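Local atomic coordinates of Cys-Gly metallodipeptidase DUG1 (PDB entry 4G1P), a protein that catalyses hydrolysis of the dipeptide Cys-Gly as a metal-dependent peptidase and forms the catalytic component of the glutathione-degrading degradosomal complex. Residues L143-V148 with A470-Y475; P209-G214 with K404-V409; K279-D284 with S392-A397. All coordinates share one frame; numbering follows the deposited sequence.

Contact 1: residues L143-V148 with A470-Y475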
ATOM      1  N   LEU A 143     -13.665  -6.490  29.093  1.00 16.66           N
ATOM      2  CA  LEU A 143     -15.029  -6.546  29.607  1.00 15.84           C
ATOM      3  C   LEU A 143     -15.206  -7.683  30.623  1.00 17.81           C
ATOM      4  O   LEU A 143     -16.067  -7.617  31.503  1.00 18.19           O
ATOM      5  CB  LEU A 143     -16.038  -6.682  28.466  1.00 13.52           C
ATOM      6  CG  LEU A 143     -16.173  -5.483  27.528  1.00 15.57           C
ATOM      7  CD1 LEU A 143     -17.075  -5.815  26.341  1.00 11.04           C
ATOM      8  CD2 LEU A 143     -16.693  -4.268  28.293  1.00 13.92           C
ATOM      9  N   SER A 144     -14.380  -8.715  30.507  1.00 16.68           N
ATOM     10  CA  SER A 144     -14.453  -9.837  31.429  1.00 18.30           C
ATOM     11  C   SER A 144     -14.357  -9.380  32.883  1.00 18.99           C
ATOM     12  O   SER A 144     -15.094  -9.875  33.740  1.00 18.42           O
ATOM     13  CB  SER A 144     -13.363 -10.858  31.125  1.00 17.50           C
ATOM     14  OG  SER A 144     -13.621 -11.531  29.914  1.00 17.94           O
ATOM     15  N   TRP A 145     -13.469  -8.428  33.155  1.00 15.09           N
ATOM     16  CA  TRP A 145     -13.369  -7.873  34.505  1.00 15.83           C
ATOM     17  C   TRP A 145     -14.709  -7.356  35.008  1.00 20.04           C
ATOM     18  O   TRP A 145     -15.061  -7.578  36.168  1.00 21.30           O
ATOM     19  CB  TRP A 145     -12.329  -6.766  34.573  1.00 15.18           C
ATOM     20  CG  TRP A 145     -10.937  -7.263  34.313  1.00 17.89           C
ATOM     21  CD1 TRP A 145     -10.150  -6.971  33.240  1.00 14.18           C
ATOM     22  CD2 TRP A 145     -10.187  -8.176  35.124  1.00 16.38           C
ATOM     23  NE1 TRP A 145      -8.954  -7.630  33.343  1.00 14.52           N
ATOM     24  CE2 TRP A 145      -8.948  -8.371  34.494  1.00 16.19           C
ATOM     25  CE3 TRP A 145     -10.442  -8.837  36.329  1.00 15.92           C
ATOM     26  CZ2 TRP A 145      -7.962  -9.206  35.024  1.00 18.69           C
ATOM     27  CZ3 TRP A 145      -9.462  -9.659  36.859  1.00 17.41           C
ATOM     28  CH2 TRP A 145      -8.239  -9.839  36.205  1.00 16.68           C
ATOM     29  N   ILE A 146     -15.476  -6.700  34.139  1.00 18.65           N
ATOM     30  CA  ILE A 146     -16.787  -6.201  34.547  1.00 17.42           C
ATOM     31  C   ILE A 146     -17.800  -7.330  34.744  1.00 18.54           C
ATOM     32  O   ILE A 146     -18.556  -7.319  35.713  1.00 16.24           O
ATOM     33  CB  ILE A 146     -17.343  -5.191  33.555  1.00 17.33           C
ATOM     34  CG1 ILE A 146     -16.274  -4.150  33.228  1.00 14.86           C
ATOM     35  CG2 ILE A 146     -18.624  -4.555  34.103  1.00 14.63           C
ATOM     36  CD1 ILE A 146     -16.643  -3.250  32.089  1.00 15.14           C
ATOM     37  N   ASN A 147     -17.810  -8.293  33.824  1.00 17.55           N
ATOM     38  CA  ASN A 147     -18.645  -9.483  33.958  1.00 16.42           C
ATOM     39  C   ASN A 147     -18.452 -10.119  35.333  1.00 20.75           C
ATOM     40  O   ASN A 147     -19.418 -10.406  36.064  1.00 17.75           O
ATOM     41  CB  ASN A 147     -18.296 -10.489  32.863  1.00 14.69           C
ATOM     42  CG  ASN A 147     -18.445  -9.901  31.458  1.00 21.12           C
ATOM     43  OD1 ASN A 147     -19.218  -8.960  31.248  1.00 19.65           O
ATOM     44  ND2 ASN A 147     -17.700 -10.451  30.490  1.00 16.58           N
ATOM     45  N   VAL A 148     -17.182 -10.303  35.685  1.00 19.38           N
ATOM     46  CA  VAL A 148     -16.810 -10.862  36.965  1.00 19.26           C
ATOM     47  C   VAL A 148     -17.365 -10.063  38.148  1.00 21.41           C
ATOM     48  O   VAL A 148     -17.925 -10.647  39.078  1.00 20.09           O
ATOM     49  CB  VAL A 148     -15.298 -11.012  37.077  1.00 18.63           C
ATOM     50  CG1 VAL A 148     -14.904 -11.374  38.520  1.00 15.87           C
ATOM     51  CG2 VAL A 148     -14.829 -12.066  36.091  1.00 16.92           C
ATOM     52  N   ALA A 470     -11.495 -16.611  40.566  1.00 16.96           N
ATOM     53  CA  ALA A 470     -10.814 -17.374  41.598  1.00 21.71           C
ATOM     54  C   ALA A 470      -9.498 -16.704  41.954  1.00 21.46           C
ATOM     55  O   ALA A 470      -9.106 -16.657  43.123  1.00 19.66           O
ATOM     56  CB  ALA A 470     -10.593 -18.804  41.166  1.00 20.06           C
ATOM     57  N   TYR A 471      -8.829 -16.169  40.940  1.00 19.00           N
ATOM     58  CA  TYR A 471      -7.584 -15.451  41.167  1.00 18.41           C
ATOM     59  C   TYR A 471      -7.756 -14.272  42.128  1.00 18.41           C
ATOM     60  O   TYR A 471      -6.982 -14.136  43.068  1.00 20.29           O
ATOM     61  CB  TYR A 471      -6.947 -15.003  39.848  1.00 15.71           C
ATOM     62  CG  TYR A 471      -6.206 -13.716  39.980  1.00 15.03           C
ATOM     63  CD1 TYR A 471      -4.946 -13.677  40.544  1.00 17.96           C
ATOM     64  CD2 TYR A 471      -6.775 -12.527  39.563  1.00 16.75           C
ATOM     65  CE1 TYR A 471      -4.273 -12.486  40.680  1.00 18.63           C
ATOM     66  CE2 TYR A 471      -6.115 -11.342  39.694  1.00 17.82           C
ATOM     67  CZ  TYR A 471      -4.863 -11.326  40.249  1.00 19.40           C
ATOM     68  OH  TYR A 471      -4.202 -10.138  40.380  1.00 25.44           O
ATOM     69  N   LEU A 472      -8.759 -13.428  41.914  1.00 17.07           N
ATOM     70  CA  LEU A 472      -9.009 -12.341  42.863  1.00 18.02           C
ATOM     71  C   LEU A 472      -9.308 -12.893  44.266  1.00 21.42           C
ATOM     72  O   LEU A 472      -8.858 -12.355  45.271  1.00 20.57           O
ATOM     73  CB  LEU A 472     -10.143 -11.419  42.391  1.00 15.52           C
ATOM     74  CG  LEU A 472      -9.896 -10.586  41.122  1.00 20.05           C
ATOM     75  CD1 LEU A 472     -11.163  -9.892  40.660  1.00 19.01           C
ATOM     76  CD2 LEU A 472      -8.806  -9.557  41.342  1.00 19.39           C
ATOM     77  N   GLN A 473     -10.068 -13.975  44.320  1.00 21.25           N
ATOM     78  CA  GLN A 473     -10.427 -14.570  45.585  1.00 21.32           C
ATOM     79  C   GLN A 473      -9.193 -15.105  46.305  1.00 23.58           C
ATOM     80  O   GLN A 473      -8.964 -14.797  47.484  1.00 23.46           O
ATOM     81  CB  GLN A 473     -11.443 -15.691  45.374  1.00 22.62           C
ATOM     82  CG  GLN A 473     -11.868 -16.369  46.666  1.00 27.52           C
ATOM     83  CD  GLN A 473     -12.476 -15.394  47.660  1.00 27.02           C
ATOM     84  OE1 GLN A 473     -13.409 -14.664  47.338  1.00 26.73           O
ATOM     85  NE2 GLN A 473     -11.944 -15.376  48.869  1.00 26.12           N
ATOM     86  N   TYR A 474      -8.398 -15.904  45.601  1.00 20.59           N
ATOM     87  CA  TYR A 474      -7.234 -16.512  46.225  1.00 20.44           C
ATOM     88  C   TYR A 474      -6.202 -15.471  46.617  1.00 24.43           C
ATOM     89  O   TYR A 474      -5.606 -15.551  47.697  1.00 27.55           O
ATOM     90  CB  TYR A 474      -6.594 -17.547  45.320  1.00 19.40           C
ATOM     91  CG  TYR A 474      -7.394 -18.807  45.188  1.00 22.33           C
ATOM     92  CD1 TYR A 474      -8.290 -19.196  46.178  1.00 25.45           C
ATOM     93  CD2 TYR A 474      -7.269 -19.606  44.062  1.00 23.38           C
ATOM     94  CE1 TYR A 474      -9.038 -20.365  46.045  1.00 26.77           C
ATOM     95  CE2 TYR A 474      -8.002 -20.765  43.920  1.00 24.61           C
ATOM     96  CZ  TYR A 474      -8.883 -21.143  44.909  1.00 28.00           C
ATOM     97  OH  TYR A 474      -9.611 -22.300  44.740  1.00 30.11           O
ATOM     98  N   TYR A 475      -5.983 -14.503  45.736  1.00 22.45           N
ATOM     99  CA  TYR A 475      -5.050 -13.440  46.044  1.00 22.13           C
ATOM    100  C   TYR A 475      -5.456 -12.756  47.349  1.00 26.04           C
ATOM    101  O   TYR A 475      -4.610 -12.518  48.219  1.00 30.62           O
ATOM    102  CB  TYR A 475      -4.919 -12.438  44.890  1.00 20.44           C
ATOM    103  CG  TYR A 475      -3.981 -11.310  45.228  1.00 22.61           C
ATOM    104  CD1 TYR A 475      -2.613 -11.520  45.286  1.00 21.08           C
ATOM    105  CD2 TYR A 475      -4.464 -10.049  45.545  1.00 25.45           C
ATOM    106  CE1 TYR A 475      -1.752 -10.504  45.620  1.00 21.74           C
ATOM    107  CE2 TYR A 475      -3.605  -9.022  45.882  1.00 23.27           C
ATOM    108  CZ  TYR A 475      -2.253  -9.260  45.915  1.00 23.31           C
ATOM    109  OH  TYR A 475      -1.394  -8.247  46.244  1.00 28.81           O
TER
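Trp145 reaches from its helix with the six-membered half of the indole leading, and Tyr471 and Leu472 on the facing helix receive it. With CG beside the backbone N and anti to the carbonyl carbon (chi1 -65°), the long indole extends to the partner helix. The pyrrole half, with NE1, thereby trails on the far side from the partner helix, and the contact is left to the carbon rim of the benzo ring. Leu472 CD1 meets that rim at the edge, close to the indole plane, 4.2 Å from Trp145 CZ3. The adjacent corner, Trp145 CH2, comes within 4.4 Å of Tyr471 CE2. Here the two ring planes are turned about 67° against each other and approach obliquely, which makes neither a parallel stack nor a clean T-shape. Val148, one turn on from Ser144, points its CB at the partner helix and brings CG1 to 4.6 Å from Leu472 CD1, a looser approach beside the indole. Everything that meets is carbon, so the join is apolar and rather light, and all three main side chains are buried. The polar end of Tyr471 is served elsewhere: its OH is hydrogen-bonded to Gln398 OE1 of helix 397-410. Met468, one turn before Leu472, also lies against the indole. The Trp145 side chain is about 12 Å from a bound zinc ion and about 8 Å from the side chain of Asp200, a zinc ligand, so it lies near the metal site without touching the metal. Helix 135-154 carries another zinc ligand, Asp137, near its start; the packing of this helix on helix 458-477 near the C-terminus is helix-on-helix packing within the alpha/beta catalytic domain of an M20 metallopeptidase.

Contact 2: residues P209-G214 with K404-V409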
ATOM      1  N   PRO A 209      -3.726 -23.898  29.352  1.00 21.85           N
ATOM      2  CA  PRO A 209      -3.616 -22.539  29.892  1.00 20.05           C
ATOM      3  C   PRO A 209      -2.210 -22.230  30.372  1.00 21.90           C
ATOM      4  O   PRO A 209      -1.448 -23.143  30.677  1.00 23.57           O
ATOM      5  CB  PRO A 209      -4.598 -22.544  31.069  1.00 19.63           C
ATOM      6  CG  PRO A 209      -4.792 -23.980  31.405  1.00 19.40           C
ATOM      7  CD  PRO A 209      -4.660 -24.730  30.124  1.00 18.95           C
ATOM      8  N   VAL A 210      -1.868 -20.950  30.417  1.00 19.25           N
ATOM      9  CA  VAL A 210      -0.529 -20.528  30.809  1.00 22.38           C
ATOM     10  C   VAL A 210      -0.619 -19.319  31.723  1.00 21.06           C
ATOM     11  O   VAL A 210      -1.638 -18.639  31.784  1.00 21.36           O
ATOM     12  CB  VAL A 210       0.377 -20.147  29.577  1.00 19.21           C
ATOM     13  CG1 VAL A 210       0.313 -21.204  28.501  1.00 18.66           C
ATOM     14  CG2 VAL A 210      -0.027 -18.815  29.000  1.00 18.01           C
ATOM     15  N   LEU A 211       0.453 -19.057  32.446  1.00 20.13           N
ATOM     16  CA  LEU A 211       0.597 -17.765  33.087  1.00 20.13           C
ATOM     17  C   LEU A 211       1.883 -17.156  32.540  1.00 22.78           C
ATOM     18  O   LEU A 211       2.880 -17.859  32.303  1.00 20.76           O
ATOM     19  CB  LEU A 211       0.613 -17.894  34.610  1.00 22.57           C
ATOM     20  CG  LEU A 211      -0.668 -18.497  35.196  1.00 20.99           C
ATOM     21  CD1 LEU A 211      -0.545 -18.621  36.686  1.00 22.19           C
ATOM     22  CD2 LEU A 211      -1.887 -17.655  34.838  1.00 20.10           C
ATOM     23  N   THR A 212       1.847 -15.855  32.299  1.00 18.22           N
ATOM     24  CA  THR A 212       2.901 -15.238  31.542  1.00 17.63           C
ATOM     25  C   THR A 212       3.738 -14.349  32.419  1.00 20.33           C
ATOM     26  O   THR A 212       3.221 -13.464  33.088  1.00 23.25           O
ATOM     27  CB  THR A 212       2.332 -14.489  30.333  1.00 19.92           C
ATOM     28  OG1 THR A 212       1.736 -15.445  29.449  1.00 20.30           O
ATOM     29  CG2 THR A 212       3.434 -13.741  29.586  1.00 21.43           C
ATOM     30  N   TYR A 213       5.043 -14.601  32.426  1.00 22.30           N
ATOM     31  CA  TYR A 213       5.949 -13.844  33.282  1.00 22.89           C
ATOM     32  C   TYR A 213       6.942 -12.954  32.519  1.00 25.38           C
ATOM     33  O   TYR A 213       7.795 -12.305  33.139  1.00 26.05           O
ATOM     34  CB  TYR A 213       6.683 -14.784  34.253  1.00 24.40           C
ATOM     35  CG  TYR A 213       7.634 -15.772  33.600  1.00 24.44           C
ATOM     36  CD1 TYR A 213       7.195 -17.022  33.184  1.00 23.40           C
ATOM     37  CD2 TYR A 213       8.970 -15.457  33.415  1.00 21.16           C
ATOM     38  CE1 TYR A 213       8.051 -17.915  32.598  1.00 23.68           C
ATOM     39  CE2 TYR A 213       9.831 -16.341  32.825  1.00 20.42           C
ATOM     40  CZ  TYR A 213       9.374 -17.569  32.421  1.00 23.62           C
ATOM     41  OH  TYR A 213      10.250 -18.455  31.836  1.00 25.84           O
ATOM     42  N   GLY A 214       6.828 -12.910  31.190  1.00 25.92           N
ATOM     43  CA  GLY A 214       7.743 -12.119  30.370  1.00 25.14           C
ATOM     44  C   GLY A 214       7.233 -11.622  29.023  1.00 24.88           C
ATOM     45  O   GLY A 214       6.569 -12.348  28.285  1.00 29.16           O
ATOM     46  N   LYS A 404      -3.340 -21.451  41.282  1.00 21.53           N
ATOM     47  CA  LYS A 404      -4.415 -22.224  41.917  1.00 24.34           C
ATOM     48  C   LYS A 404      -5.758 -21.969  41.228  1.00 23.52           C
ATOM     49  O   LYS A 404      -6.552 -22.889  41.023  1.00 23.81           O
ATOM     50  CB  LYS A 404      -4.524 -21.926  43.418  1.00 23.37           C
ATOM     51  CG  LYS A 404      -3.224 -22.108  44.188  1.00 32.16           C
ATOM     52  CD  LYS A 404      -3.406 -21.842  45.687  1.00 40.63           C
ATOM     53  CE  LYS A 404      -2.055 -21.814  46.416  1.00 45.66           C
ATOM     54  NZ  LYS A 404      -2.193 -21.657  47.898  1.00 43.83           N
ATOM     55  N   ALA A 405      -6.002 -20.717  40.863  1.00 21.56           N
ATOM     56  CA  ALA A 405      -7.197 -20.372  40.100  1.00 20.54           C
ATOM     57  C   ALA A 405      -7.271 -21.157  38.785  1.00 18.25           C
ATOM     58  O   ALA A 405      -8.276 -21.781  38.489  1.00 18.77           O
ATOM     59  CB  ALA A 405      -7.240 -18.890  39.851  1.00 20.60           C
ATOM     60  N   THR A 406      -6.191 -21.158  38.017  1.00 19.92           N
ATOM     61  CA  THR A 406      -6.176 -21.898  36.756  1.00 23.59           C
ATOM     62  C   THR A 406      -6.420 -23.378  36.987  1.00 24.32           C
ATOM     63  O   THR A 406      -7.215 -24.014  36.288  1.00 21.74           O
ATOM     64  CB  THR A 406      -4.836 -21.744  36.036  1.00 20.33           C
ATOM     65  OG1 THR A 406      -4.588 -20.356  35.803  1.00 19.52           O
ATOM     66  CG2 THR A 406      -4.864 -22.480  34.723  1.00 18.34           C
ATOM     67  N   LYS A 407      -5.719 -23.917  37.980  1.00 27.59           N
ATOM     68  CA  LYS A 407      -5.822 -25.330  38.310  1.00 29.07           C
ATOM     69  C   LYS A 407      -7.268 -25.669  38.629  1.00 25.56           C
ATOM     70  O   LYS A 407      -7.802 -26.670  38.162  1.00 30.42           O
ATOM     71  CB  LYS A 407      -4.901 -25.674  39.484  1.00 28.73           C
ATOM     72  CG  LYS A 407      -5.091 -27.076  40.048  1.00 27.88           C
ATOM     73  CD  LYS A 407      -4.818 -28.155  39.016  1.00 32.83           C
ATOM     74  CE  LYS A 407      -4.653 -29.527  39.684  1.00 37.01           C
ATOM     75  NZ  LYS A 407      -3.525 -29.559  40.682  1.00 38.38           N
ATOM     76  N   LEU A 408      -7.902 -24.800  39.399  1.00 20.17           N
ATOM     77  CA  LEU A 408      -9.285 -24.994  39.788  1.00 20.62           C
ATOM     78  C   LEU A 408     -10.223 -25.085  38.599  1.00 26.69           C
ATOM     79  O   LEU A 408     -11.092 -25.947  38.573  1.00 34.19           O
ATOM     80  CB  LEU A 408      -9.730 -23.844  40.681  1.00 23.21           C
ATOM     81  CG  LEU A 408     -11.189 -23.877  41.102  1.00 22.65           C
ATOM     82  CD1 LEU A 408     -11.440 -25.144  41.910  1.00 23.34           C
ATOM     83  CD2 LEU A 408     -11.509 -22.630  41.913  1.00 19.23           C
ATOM     84  N   VAL A 409     -10.046 -24.202  37.617  1.00 24.11           N
ATOM     85  CA  VAL A 409     -10.971 -24.100  36.495  1.00 20.36           C
ATOM     86  C   VAL A 409     -10.645 -25.094  35.391  1.00 23.42           C
ATOM     87  O   VAL A 409     -11.527 -25.783  34.885  1.00 27.15           O
ATOM     88  CB  VAL A 409     -10.980 -22.672  35.891  1.00 22.23           C
ATOM     89  CG1 VAL A 409     -11.882 -22.602  34.669  1.00 20.21           C
ATOM     90  CG2 VAL A 409     -11.399 -21.644  36.931  1.00 21.33           C
TER
HETATM   91  O   HOH W   1      -4.396 -19.302  32.908  1.00 21.89           O
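Thr406 turns both of its branches to use against Pro209 and Leu211 through a single torsion: at chi1 -58° its CG2 is anti to the backbone N, while OG1 sits beside that N and anti to the carbonyl carbon. The methyl goes to the proline. Thr406 CG2 lies 3.6 Å from Pro209 CG, and Pro209 CB is scarcely farther, so one methyl rests on two neighbouring carbons of the pyrrolidine ring. The hydroxyl side faces Leu211, whose CG is also beside its own backbone N (chi1 -61°); the two side chains run past each other in opposite directions, with Leu211 CD2 3.9 Å from Thr406 OG1. A water joins the same hydroxyl to the strand. It donates one hydrogen to Val210 O at 3.1 Å and the other to Thr406 OG1, also at 3.1 Å. The threonine hydroxyl in turn gives its own hydrogen to Ala402 O, one turn back in the helix, so two bonds grip OG1, consistent with a fixed hydroxyl. Val210 sends its side chain away from the helix and takes part only through its carbonyl. Pro209 and Leu211 form backbone hydrogen bonds with Asp415, and Leu211 with Thr417, where strand 415-419 runs parallel to strand 210-226. Tyr410 also packs on Pro209, and Phe399 and Ala402 on Leu211. Helix 397-410 thus lies between the start of strand 210-226 and helix 458-477, whose Ala470 packs on Ala405.

Contact 3: residues K279-D284 with S392-A397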
ATOM      1  N   LYS A 279      16.792 -21.470  31.877  1.00 36.00           N
ATOM      2  CA  LYS A 279      16.639 -22.701  31.109  1.00 40.73           C
ATOM      3  C   LYS A 279      15.758 -23.724  31.826  1.00 42.95           C
ATOM      4  O   LYS A 279      15.090 -24.532  31.177  1.00 45.04           O
ATOM      5  CB  LYS A 279      18.001 -23.315  30.798  1.00 37.15           C
ATOM      6  CG  LYS A 279      18.001 -24.265  29.630  1.00 37.32           C
ATOM      7  CD  LYS A 279      19.422 -24.703  29.301  1.00 45.58           C
ATOM      8  CE  LYS A 279      20.378 -23.510  29.251  1.00 44.83           C
ATOM      9  NZ  LYS A 279      21.805 -23.923  29.035  1.00 44.70           N
ATOM     10  N   ALA A 280      15.762 -23.692  33.157  1.00 38.35           N
ATOM     11  CA  ALA A 280      14.922 -24.596  33.940  1.00 39.59           C
ATOM     12  C   ALA A 280      13.458 -24.431  33.576  1.00 43.49           C
ATOM     13  O   ALA A 280      12.773 -25.400  33.245  1.00 46.29           O
ATOM     14  CB  ALA A 280      15.113 -24.351  35.426  1.00 41.47           C
ATOM     15  N   LEU A 281      12.989 -23.188  33.628  1.00 45.26           N
ATOM     16  CA  LEU A 281      11.594 -22.869  33.337  1.00 38.64           C
ATOM     17  C   LEU A 281      11.132 -23.269  31.934  1.00 36.65           C
ATOM     18  O   LEU A 281       9.931 -23.422  31.708  1.00 37.60           O
ATOM     19  CB  LEU A 281      11.334 -21.385  33.565  1.00 30.17           C
ATOM     20  CG  LEU A 281      11.640 -20.892  34.976  1.00 33.24           C
ATOM     21  CD1 LEU A 281      12.007 -19.427  34.947  1.00 35.76           C
ATOM     22  CD2 LEU A 281      10.449 -21.113  35.884  1.00 31.97           C
ATOM     23  N   TYR A 282      12.068 -23.418  31.027  1.00 34.31           N
ATOM     24  CA  TYR A 282      11.727 -23.626  29.656  1.00 39.54           C
ATOM     25  C   TYR A 282      11.427 -25.056  29.411  1.00 44.94           C
ATOM     26  O   TYR A 282      10.942 -25.424  28.379  1.00 48.53           O
ATOM     27  CB  TYR A 282      12.814 -23.149  28.708  1.00 32.18           C
ATOM     28  CG  TYR A 282      12.998 -21.673  28.670  1.00 34.20           C
ATOM     29  CD1 TYR A 282      12.016 -20.825  29.088  1.00 31.91           C
ATOM     30  CD2 TYR A 282      14.157 -21.137  28.244  1.00 30.61           C
ATOM     31  CE1 TYR A 282      12.192 -19.487  29.069  1.00 28.41           C
ATOM     32  CE2 TYR A 282      14.317 -19.799  28.204  1.00 31.78           C
ATOM     33  CZ  TYR A 282      13.338 -18.992  28.623  1.00 28.12           C
ATOM     34  OH  TYR A 282      13.554 -17.682  28.582  1.00 27.41           O
ATOM     35  N   LYS A 283      11.696 -25.888  30.371  1.00 44.43           N
ATOM     36  CA  LYS A 283      11.508 -27.267  30.094  1.00 50.83           C
ATOM     37  C   LYS A 283      10.258 -27.618  30.817  1.00 50.44           C
ATOM     38  O   LYS A 283       9.891 -26.994  31.773  1.00 49.74           O
ATOM     39  CB  LYS A 283      12.780 -28.045  30.321  1.00 57.78           C
ATOM     40  CG  LYS A 283      12.818 -29.253  29.437  1.00 68.68           C
ATOM     41  CD  LYS A 283      11.507 -29.387  28.682  1.00 62.10           C
ATOM     42  CE  LYS A 283      11.265 -30.837  28.261  1.00 67.30           C
ATOM     43  NZ  LYS A 283      12.241 -31.806  28.852  1.00 64.14           N
ATOM     44  N   ASP A 284       9.600 -28.626  30.307  1.00 49.49           N
ATOM     45  CA  ASP A 284       8.318 -29.006  30.791  1.00 49.22           C
ATOM     46  C   ASP A 284       7.224 -28.221  30.200  1.00 45.29           C
ATOM     47  O   ASP A 284       6.114 -28.306  30.631  1.00 47.51           O
ATOM     48  CB  ASP A 284       8.237 -28.626  32.246  1.00 47.29           C
ATOM     49  CG  ASP A 284       8.580 -29.748  33.121  1.00 60.95           C
ATOM     50  OD1 ASP A 284       8.334 -30.878  32.714  1.00 64.68           O
ATOM     51  OD2 ASP A 284       9.149 -29.534  34.190  1.00 67.50           O
ATOM     52  N   SER A 392       9.808 -11.056  34.716  1.00 30.43           N
ATOM     53  CA  SER A 392       9.575 -11.155  36.137  1.00 29.85           C
ATOM     54  C   SER A 392       9.713 -12.583  36.598  1.00 29.91           C
ATOM     55  O   SER A 392       9.691 -13.514  35.794  1.00 29.16           O
ATOM     56  CB  SER A 392       8.189 -10.640  36.484  1.00 29.30           C
ATOM     57  OG  SER A 392       7.684 -11.352  37.597  1.00 39.19           O
ATOM     58  N   ASP A 393       9.857 -12.743  37.908  1.00 37.40           N
ATOM     59  CA  ASP A 393       9.934 -14.056  38.521  1.00 34.68           C
ATOM     60  C   ASP A 393       8.523 -14.498  38.826  1.00 34.68           C
ATOM     61  O   ASP A 393       7.809 -13.826  39.566  1.00 38.32           O
ATOM     62  CB  ASP A 393      10.766 -13.996  39.807  1.00 41.14           C
ATOM     63  CG  ASP A 393      10.405 -15.104  40.800  1.00 48.56           C
ATOM     64  OD1 ASP A 393       9.432 -14.913  41.571  1.00 48.27           O
ATOM     65  OD2 ASP A 393      11.095 -16.155  40.814  1.00 44.22           O
ATOM     66  N   PRO A 394       8.120 -15.639  38.260  1.00 30.66           N
ATOM     67  CA  PRO A 394       6.773 -16.212  38.358  1.00 28.73           C
ATOM     68  C   PRO A 394       6.485 -16.948  39.668  1.00 31.69           C
ATOM     69  O   PRO A 394       5.750 -17.941  39.662  1.00 29.37           O
ATOM     70  CB  PRO A 394       6.762 -17.226  37.222  1.00 26.29           C
ATOM     71  CG  PRO A 394       8.180 -17.676  37.132  1.00 29.02           C
ATOM     72  CD  PRO A 394       9.010 -16.460  37.421  1.00 28.82           C
ATOM     73  N   PHE A 395       7.030 -16.491  40.785  1.00 32.41           N
ATOM     74  CA  PHE A 395       6.752 -17.219  42.017  1.00 32.71           C
ATOM     75  C   PHE A 395       6.004 -16.438  43.080  1.00 32.58           C
ATOM     76  O   PHE A 395       5.430 -17.043  43.982  1.00 40.06           O
ATOM     77  CB  PHE A 395       8.005 -17.913  42.554  1.00 32.05           C
ATOM     78  CG  PHE A 395       8.418 -19.079  41.717  1.00 32.86           C
ATOM     79  CD1 PHE A 395       7.707 -20.260  41.771  1.00 27.23           C
ATOM     80  CD2 PHE A 395       9.473 -18.977  40.831  1.00 34.79           C
ATOM     81  CE1 PHE A 395       8.052 -21.317  40.986  1.00 27.96           C
ATOM     82  CE2 PHE A 395       9.821 -20.041  40.035  1.00 30.12           C
ATOM     83  CZ  PHE A 395       9.110 -21.209  40.110  1.00 29.65           C
ATOM     84  N   ASN A 396       5.981 -15.114  42.950  1.00 26.50           N
ATOM     85  CA  ASN A 396       5.232 -14.235  43.852  1.00 23.91           C
ATOM     86  C   ASN A 396       3.718 -14.431  43.996  1.00 22.15           C
ATOM     87  O   ASN A 396       3.050 -15.025  43.140  1.00 22.21           O
ATOM     88  CB  ASN A 396       5.191 -12.813  43.282  1.00 28.59           C
ATOM     89  CG  ASN A 396       4.613 -12.772  41.879  1.00 27.36           C
ATOM     90  OD1 ASN A 396       3.437 -13.077  41.661  1.00 23.06           O
ATOM     91  ND2 ASN A 396       5.447 -12.418  40.917  1.00 30.51           N
ATOM     92  N   ALA A 397       3.194 -13.885  45.087  1.00 21.92           N
ATOM     93  CA  ALA A 397       1.830 -14.118  45.544  1.00 22.14           C
ATOM     94  C   ALA A 397       0.843 -14.233  44.381  1.00 22.55           C
ATOM     95  O   ALA A 397       0.019 -15.145  44.350  1.00 18.94           O
ATOM     96  CB  ALA A 397       1.402 -13.006  46.507  1.00 19.24           C
TER
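A single methyl of Leu281 makes both contacts with Pro394 and Phe395. Leu281 CD2 is 4.3 Å from Pro394 CG, and the same carbon is 4.3 Å from Phe395 CE2, approaching the phenyl ring obliquely. Leu281, on helix 276-281, directs its CB toward the loop, whereas Phe395 reaches it only with the far part of its ring. Asp393 and Phe395 form an Asx turn in the loop: Phe395 N donates to Asp393 OD1 at 3.0 Å with an N-H...O angle of 142°, entering from above the carboxylate plane, about 63° out of it. The other oxygen, Asp393 OD2, lies in the plane of the Phe395 ring at its edge. This turn connects strand 378-391, which pairs antiparallel with strand 210-226, to helix 397-410; in the two-domain M20 architecture, helix 276-281 probably belongs to the lid domain, and the contact then lies where lid and catalytic domain adjoin. Tyr213 of strand 210-226 touches both Leu281 and Pro394. Phe395, by contrast, is exposed at the margin. Just beyond it, Asn396 takes the N-cap position of helix 397-410, its OD1 accepting from Phe399 N.

The three contacts are nested along the chain: contact 3 lies within the loop closed by contact 2, and contact 2 within that closed by contact 1. Their centres form a row, about 13 Å from contact 1 to contact 2, 12 Å from contact 2 to contact 3, and 23 Å between the outer two. Helix 397-410 connects them, starting in contact 3, continuing through contact 2 and packing by Ala405 and Leu408 on Ala470 and Tyr474 of helix 458-477. Strand 210-226 joins contacts 2 and 3, since Tyr213 O lies 2.8 Å from Ser392 N. Chain-distant segments are thus packed together from the catalytic domain's helices toward the probable lid.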